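Agmatinase (Burkholderia thailandensis, PDB 4DZ4) probably hydrolyses agmatine to putrescine and urea, as a two-manganese enzyme of the arginase family. Local coordinates at residues Y242-F254 against T258-A271. Residues are numbered along the deposited sequence; the frame is centred on the assembly and turned at random.
Sequences YLTFDIDCLDPAF and TGTPVAGGLSSAQA. With MN (manganese (II) ion), chain Q; MN (manganese (II) ion), chain P.
F245, on strand 240-246, sets its ring edge against A271 of helix 268-276, CZ lying 3.8 Å from A271 CB. D246 OD2 bridges the two manganese ions, while OD1 takes the backbone N-H of D248 in an Asx turn. D248 grips one manganese with both oxygens; its CG, between backbone N and carbonyl carbon (chi1 78°), carries the carboxylate to the metal, where A164 is a further polar partner. D248 CB rests on T258 CG2, and a water accepting from T260 N donates to D248 OD1 and to T258 OG1, which also hydrogen-bonds E290 O. D246 and D248 form the DxD pair of the arginase fold, at the start of the beta-alpha-beta crossover; H139, D163, H165 and D167 complete the manganese cluster. C249 O accepts from L266 N (3.2 Å), and D251 N returns a bond to L266 O (2.9 Å), flanking L250 in its single beta bridge with L266. L250 CD2 reaches A271 CB. D251 OD1 gathers two backbone donors, G265 N on its anti lone pair and G264 N (2.7 Å) nearly along the C-O axis. F254 lays one ring face on S267, the helix N-cap, with S267 CA 3.7 Å from the centroid in a CH-pi contact.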
ATOM      1  N   TYR B 242     -35.418   0.247 -11.484  1.00 13.05           N
ATOM      2  CA  TYR B 242     -34.118  -0.428 -11.474  1.00 12.41           C
ATOM      3  C   TYR B 242     -33.175   0.470 -10.675  1.00 11.74           C
ATOM      4  O   TYR B 242     -33.113   1.666 -10.928  1.00 11.79           O
ATOM      5  CB  TYR B 242     -33.610  -0.582 -12.908  1.00 12.45           C
ATOM      6  CG  TYR B 242     -32.316  -1.386 -13.040  1.00 12.14           C
ATOM      7  CD1 TYR B 242     -31.064  -0.782 -12.828  1.00 11.75           C
ATOM      8  CD2 TYR B 242     -32.351  -2.739 -13.355  1.00 12.54           C
ATOM      9  CE1 TYR B 242     -29.889  -1.513 -12.954  1.00 11.56           C
ATOM     10  CE2 TYR B 242     -31.183  -3.483 -13.498  1.00 12.35           C
ATOM     11  CZ  TYR B 242     -29.956  -2.865 -13.289  1.00 11.73           C
ATOM     12  OH  TYR B 242     -28.783  -3.578 -13.422  1.00 11.47           O
ATOM     13  N   LEU B 243     -32.445  -0.101  -9.719  1.00 11.35           N
ATOM     14  CA  LEU B 243     -31.568   0.710  -8.865  1.00 11.14           C
ATOM     15  C   LEU B 243     -30.135   0.434  -9.271  1.00 10.72           C
ATOM     16  O   LEU B 243     -29.710  -0.724  -9.263  1.00 11.10           O
ATOM     17  CB  LEU B 243     -31.784   0.324  -7.401  1.00 11.22           C
ATOM     18  CG  LEU B 243     -31.086   1.178  -6.332  1.00 11.06           C
ATOM     19  CD1 LEU B 243     -31.903   1.248  -5.048  1.00 11.43           C
ATOM     20  CD2 LEU B 243     -29.680   0.626  -6.049  1.00 10.52           C
ATOM     21  N   THR B 244     -29.389   1.480  -9.608  1.00 10.80           N
ATOM     22  CA  THR B 244     -27.997   1.312 -10.035  1.00 10.60           C
ATOM     23  C   THR B 244     -27.132   2.116  -9.080  1.00 10.59           C
ATOM     24  O   THR B 244     -27.334   3.320  -8.919  1.00 11.06           O
ATOM     25  CB  THR B 244     -27.793   1.672 -11.535  1.00 10.82           C
ATOM     26  OG1 THR B 244     -26.408   1.541 -11.884  1.00 11.00           O
ATOM     27  CG2 THR B 244     -28.272   3.108 -11.869  1.00 11.19           C
ATOM     28  N   PHE B 245     -26.228   1.433  -8.403  1.00 10.09           N
ATOM     29  CA  PHE B 245     -25.403   2.079  -7.386  1.00 10.20           C
ATOM     30  C   PHE B 245     -23.945   2.116  -7.816  1.00  9.97           C
ATOM     31  O   PHE B 245     -23.263   1.086  -7.781  1.00  9.89           O
ATOM     32  CB  PHE B 245     -25.539   1.367  -6.033  1.00 10.73           C
ATOM     33  CG  PHE B 245     -25.107   2.215  -4.868  1.00 11.06           C
ATOM     34  CD1 PHE B 245     -23.761   2.515  -4.683  1.00 11.30           C
ATOM     35  CD2 PHE B 245     -26.060   2.741  -3.965  1.00 11.60           C
ATOM     36  CE1 PHE B 245     -23.332   3.330  -3.630  1.00 11.11           C
ATOM     37  CE2 PHE B 245     -25.642   3.523  -2.888  1.00 11.95           C
ATOM     38  CZ  PHE B 245     -24.275   3.824  -2.718  1.00 11.93           C
ATOM     39  N   ASP B 246     -23.475   3.297  -8.199  1.00 10.37           N
ATOM     40  CA  ASP B 246     -22.054   3.505  -8.527  1.00 10.20           C
ATOM     41  C   ASP B 246     -21.383   3.835  -7.190  1.00  9.80           C
ATOM     42  O   ASP B 246     -21.756   4.795  -6.550  1.00  9.79           O
ATOM     43  CB  ASP B 246     -21.944   4.629  -9.572  1.00 10.67           C
ATOM     44  CG  ASP B 246     -20.466   4.991  -9.962  1.00 10.83           C
ATOM     45  OD1 ASP B 246     -19.527   4.622  -9.232  1.00 10.79           O
ATOM     46  OD2 ASP B 246     -20.281   5.676 -10.997  1.00 11.52           O
ATOM     47  N   ILE B 247     -20.444   2.995  -6.749  1.00  9.04           N
ATOM     48  CA  ILE B 247     -19.777   3.175  -5.458  1.00  9.43           C
ATOM     49  C   ILE B 247     -19.132   4.568  -5.293  1.00  9.38           C
ATOM     50  O   ILE B 247     -18.979   5.048  -4.161  1.00  9.29           O
ATOM     51  CB  ILE B 247     -18.784   2.020  -5.182  1.00  9.26           C
ATOM     52  CG1 ILE B 247     -18.610   1.786  -3.646  1.00  9.94           C
ATOM     53  CG2 ILE B 247     -17.451   2.245  -5.939  1.00  9.07           C
ATOM     54  CD1 ILE B 247     -19.867   1.417  -2.872  1.00 10.40           C
ATOM     55  N   ASP B 248     -18.826   5.241  -6.403  1.00  9.09           N
ATOM     56  CA  ASP B 248     -18.274   6.612  -6.317  1.00  9.70           C
ATOM     57  C   ASP B 248     -19.300   7.665  -5.881  1.00  9.58           C
ATOM     58  O   ASP B 248     -18.961   8.835  -5.701  1.00  9.84           O
ATOM     59  CB  ASP B 248     -17.490   7.012  -7.589  1.00 10.59           C
ATOM     60  CG  ASP B 248     -18.383   7.417  -8.794  1.00 11.85           C
ATOM     61  OD1 ASP B 248     -17.830   7.338  -9.923  1.00 12.34           O
ATOM     62  OD2 ASP B 248     -19.576   7.777  -8.657  1.00 12.55           O
ATOM     63  N   CYS B 249     -20.554   7.234  -5.689  1.00  9.89           N
ATOM     64  CA  CYS B 249     -21.538   8.060  -4.943  1.00  9.87           C
ATOM     65  C   CYS B 249     -20.926   8.408  -3.543  1.00  9.59           C
ATOM     66  O   CYS B 249     -21.037   9.539  -3.060  1.00  9.55           O
ATOM     67  CB  CYS B 249     -22.828   7.253  -4.746  1.00 10.92           C
ATOM     68  SG  CYS B 249     -24.081   8.198  -3.850  1.00 13.45           S
ATOM     69  N   LEU B 250     -20.248   7.434  -2.944  1.00  8.90           N
ATOM     70  CA  LEU B 250     -19.641   7.629  -1.637  1.00  8.76           C
ATOM     71  C   LEU B 250     -18.414   8.529  -1.782  1.00  8.29           C
ATOM     72  O   LEU B 250     -17.735   8.503  -2.818  1.00  8.56           O
ATOM     73  CB  LEU B 250     -19.220   6.272  -1.024  1.00  9.08           C
ATOM     74  CG  LEU B 250     -20.364   5.267  -0.911  1.00  9.38           C
ATOM     75  CD1 LEU B 250     -19.888   3.976  -0.237  1.00  9.77           C
ATOM     76  CD2 LEU B 250     -21.545   5.853  -0.147  1.00 10.35           C
ATOM     77  N   ASP B 251     -18.161   9.333  -0.757  1.00  8.28           N
ATOM     78  CA  ASP B 251     -16.944  10.121  -0.721  1.00  7.96           C
ATOM     79  C   ASP B 251     -15.732   9.212  -0.887  1.00  7.85           C
ATOM     80  O   ASP B 251     -15.756   8.093  -0.406  1.00  7.61           O
ATOM     81  CB  ASP B 251     -16.833  10.906   0.587  1.00  8.51           C
ATOM     82  CG  ASP B 251     -15.756  11.991   0.486  1.00  8.80           C
ATOM     83  OD1 ASP B 251     -16.033  13.091  -0.039  1.00  9.06           O
ATOM     84  OD2 ASP B 251     -14.606  11.678   0.842  1.00  9.49           O
ATOM     85  N   PRO B 252     -14.671   9.704  -1.543  1.00  7.89           N
ATOM     86  CA  PRO B 252     -13.415   8.915  -1.619  1.00  7.94           C
ATOM     87  C   PRO B 252     -12.874   8.420  -0.277  1.00  7.92           C
ATOM     88  O   PRO B 252     -12.149   7.418  -0.249  1.00  7.87           O
ATOM     89  CB  PRO B 252     -12.438   9.891  -2.304  1.00  8.00           C
ATOM     90  CG  PRO B 252     -13.355  10.718  -3.237  1.00  8.40           C
ATOM     91  CD  PRO B 252     -14.633  10.902  -2.413  1.00  8.16           C
ATOM     92  N   ALA B 253     -13.221   9.072   0.832  1.00  8.25           N
ATOM     93  CA  ALA B 253     -12.798   8.556   2.142  1.00  8.55           C
ATOM     94  C   ALA B 253     -13.379   7.171   2.426  1.00  8.44           C
ATOM     95  O   ALA B 253     -12.702   6.308   3.037  1.00  8.72           O
ATOM     96  CB  ALA B 253     -13.183   9.520   3.262  1.00  8.85           C
ATOM     97  N   PHE B 254     -14.632   6.967   1.988  1.00  8.55           N
ATOM     98  CA  PHE B 254     -15.343   5.723   2.214  1.00  8.39           C
ATOM     99  C   PHE B 254     -15.163   4.777   1.035  1.00  8.24           C
ATOM    100  O   PHE B 254     -15.249   3.549   1.213  1.00  8.64           O
ATOM    101  CB  PHE B 254     -16.843   6.005   2.378  1.00  8.90           C
ATOM    102  CG  PHE B 254     -17.147   6.925   3.515  1.00  9.13           C
ATOM    103  CD1 PHE B 254     -17.363   6.420   4.806  1.00  9.42           C
ATOM    104  CD2 PHE B 254     -17.209   8.305   3.304  1.00  9.67           C
ATOM    105  CE1 PHE B 254     -17.620   7.284   5.860  1.00  9.90           C
ATOM    106  CE2 PHE B 254     -17.437   9.171   4.365  1.00  9.97           C
ATOM    107  CZ  PHE B 254     -17.657   8.662   5.638  1.00 10.27           C
ATOM    108  N   THR B 258     -12.031   3.308  -6.610  1.00  9.29           N
ATOM    109  CA  THR B 258     -12.919   3.577  -7.735  1.00  9.37           C
ATOM    110  C   THR B 258     -12.170   4.368  -8.806  1.00  8.98           C
ATOM    111  O   THR B 258     -11.147   5.000  -8.523  1.00  9.56           O
ATOM    112  CB  THR B 258     -14.237   4.237  -7.241  1.00 10.29           C
ATOM    113  OG1 THR B 258     -15.274   4.036  -8.229  1.00 11.52           O
ATOM    114  CG2 THR B 258     -14.031   5.744  -6.925  1.00  9.92           C
ATOM    115  N   GLY B 259     -12.644   4.303 -10.048  1.00  8.90           N
ATOM    116  CA  GLY B 259     -11.889   4.876 -11.170  1.00  9.15           C
ATOM    117  C   GLY B 259     -11.987   6.387 -11.324  1.00  9.06           C
ATOM    118  O   GLY B 259     -11.092   6.997 -11.903  1.00  8.81           O
ATOM    119  N   THR B 260     -13.092   6.982 -10.841  1.00  9.04           N
ATOM    120  CA  THR B 260     -13.358   8.429 -10.986  1.00  9.46           C
ATOM    121  C   THR B 260     -13.812   9.043  -9.657  1.00  9.53           C
ATOM    122  O   THR B 260     -14.995   9.424  -9.491  1.00  9.94           O
ATOM    123  CB  THR B 260     -14.396   8.757 -12.112  1.00  9.63           C
ATOM    124  OG1 THR B 260     -15.536   7.903 -11.955  1.00 10.58           O
ATOM    125  CG2 THR B 260     -13.808   8.526 -13.495  1.00 10.05           C
ATOM    126  N   PRO B 261     -12.886   9.157  -8.693  1.00  9.27           N
ATOM    127  CA  PRO B 261     -13.211   9.682  -7.366  1.00  9.23           C
ATOM    128  C   PRO B 261     -13.476  11.199  -7.408  1.00  9.23           C
ATOM    129  O   PRO B 261     -12.694  11.971  -8.025  1.00  9.32           O
ATOM    130  CB  PRO B 261     -11.935   9.387  -6.551  1.00  9.46           C
ATOM    131  CG  PRO B 261     -10.824   9.319  -7.555  1.00  9.51           C
ATOM    132  CD  PRO B 261     -11.488   8.667  -8.753  1.00  9.26           C
ATOM    133  N   VAL B 262     -14.527  11.621  -6.700  1.00  8.78           N
ATOM    134  CA  VAL B 262     -14.899  13.048  -6.659  1.00  8.88           C
ATOM    135  C   VAL B 262     -15.147  13.436  -5.192  1.00  8.86           C
ATOM    136  O   VAL B 262     -16.016  12.830  -4.518  1.00  8.75           O
ATOM    137  CB  VAL B 262     -16.187  13.330  -7.475  1.00  9.12           C
ATOM    138  CG1 VAL B 262     -16.483  14.823  -7.512  1.00  9.63           C
ATOM    139  CG2 VAL B 262     -16.074  12.776  -8.895  1.00  9.24           C
ATOM    140  N   ALA B 263     -14.405  14.429  -4.702  1.00  8.58           N
ATOM    141  CA  ALA B 263     -14.548  14.840  -3.293  1.00  8.72           C
ATOM    142  C   ALA B 263     -15.975  15.335  -2.982  1.00  9.09           C
ATOM    143  O   ALA B 263     -16.661  15.861  -3.874  1.00  9.34           O
ATOM    144  CB  ALA B 263     -13.575  15.976  -3.022  1.00  8.55           C
ATOM    145  N   GLY B 264     -16.370  15.208  -1.713  1.00  9.19           N
ATOM    146  CA  GLY B 264     -17.636  15.792  -1.195  1.00  9.37           C
ATOM    147  C   GLY B 264     -18.835  14.845  -1.202  1.00  9.65           C
ATOM    148  O   GLY B 264     -19.987  15.300  -1.242  1.00 10.32           O
ATOM    149  N   GLY B 265     -18.600  13.547  -1.212  1.00  9.33           N
ATOM    150  CA  GLY B 265     -19.700  12.585  -1.406  1.00  9.40           C
ATOM    151  C   GLY B 265     -20.376  12.132  -0.110  1.00  9.98           C
ATOM    152  O   GLY B 265     -20.202  12.726   0.960  1.00 10.70           O
ATOM    153  N   LEU B 266     -21.166  11.079  -0.242  1.00 10.09           N
ATOM    154  CA  LEU B 266     -21.921  10.496   0.856  1.00 11.13           C
ATOM    155  C   LEU B 266     -21.091   9.589   1.739  1.00 10.81           C
ATOM    156  O   LEU B 266     -20.126   8.980   1.290  1.00 10.71           O
ATOM    157  CB  LEU B 266     -23.097   9.691   0.286  1.00 11.79           C
ATOM    158  CG  LEU B 266     -24.397  10.441  -0.036  1.00 13.47           C
ATOM    159  CD1 LEU B 266     -24.265  11.629  -0.933  1.00 13.89           C
ATOM    160  CD2 LEU B 266     -25.444   9.487  -0.601  1.00 13.58           C
ATOM    161  N   SER B 267     -21.476   9.478   3.009  1.00 10.94           N
ATOM    162  CA  SER B 267     -20.938   8.422   3.853  1.00 10.76           C
ATOM    163  C   SER B 267     -21.650   7.081   3.556  1.00 10.47           C
ATOM    164  O   SER B 267     -22.753   7.083   3.019  1.00 10.11           O
ATOM    165  CB  SER B 267     -21.116   8.772   5.334  1.00 11.47           C
ATOM    166  OG  SER B 267     -22.498   8.840   5.692  1.00 12.01           O
ATOM    167  N   SER B 268     -21.032   5.954   3.920  1.00 10.20           N
ATOM    168  CA  SER B 268     -21.754   4.683   3.784  1.00 10.51           C
ATOM    169  C   SER B 268     -23.000   4.690   4.702  1.00 11.16           C
ATOM    170  O   SER B 268     -24.024   4.092   4.343  1.00 11.45           O
ATOM    171  CB  SER B 268     -20.848   3.472   4.041  1.00 10.45           C
ATOM    172  OG  SER B 268     -20.247   3.617   5.309  1.00 11.72           O
ATOM    173  N   ALA B 269     -22.916   5.354   5.870  1.00 11.21           N
ATOM    174  CA  ALA B 269     -24.069   5.450   6.766  1.00 11.99           C
ATOM    175  C   ALA B 269     -25.260   6.096   6.052  1.00 12.38           C
ATOM    176  O   ALA B 269     -26.408   5.586   6.141  1.00 13.02           O
ATOM    177  CB  ALA B 269     -23.731   6.226   8.039  1.00 12.51           C
ATOM    178  N   GLN B 270     -25.023   7.221   5.390  1.00 12.13           N
ATOM    179  CA  GLN B 270     -26.106   7.894   4.636  1.00 12.89           C
ATOM    180  C   GLN B 270     -26.668   7.002   3.531  1.00 12.45           C
ATOM    181  O   GLN B 270     -27.883   6.860   3.387  1.00 12.82           O
ATOM    182  CB  GLN B 270     -25.647   9.213   4.000  1.00 13.26           C
ATOM    183  CG  GLN B 270     -25.315  10.360   4.940  1.00 14.50           C
ATOM    184  CD  GLN B 270     -24.623  11.514   4.213  1.00 15.52           C
ATOM    185  OE1 GLN B 270     -23.583  11.336   3.550  1.00 15.16           O
ATOM    186  NE2 GLN B 270     -25.210  12.703   4.299  1.00 16.21           N
ATOM    187  N   ALA B 271     -25.783   6.434   2.722  1.00 11.63           N
ATOM    188  CA  ALA B 271     -26.233   5.610   1.607  1.00 11.26           C
ATOM    189  C   ALA B 271     -27.056   4.409   2.086  1.00 11.60           C
ATOM    190  O   ALA B 271     -28.091   4.065   1.489  1.00 11.64           O
ATOM    191  CB  ALA B 271     -25.039   5.153   0.751  1.00 11.06           C
TER
HETATM  192 MN    MN Q 402     -19.597   7.719 -11.149  1.00 13.04          MN
HETATM  193 MN    MN P 401     -21.539   6.158 -13.195  0.78 14.69          MN
HETATM  194  O   HOH W   1     -16.199   9.625  -5.607  1.00  8.81           O
HETATM  195  O   HOH W   2     -15.691   5.499 -10.399  1.00 16.79           O
HETATM  196  O   HOH W   3     -20.097   7.464 -13.145  1.00 13.72           O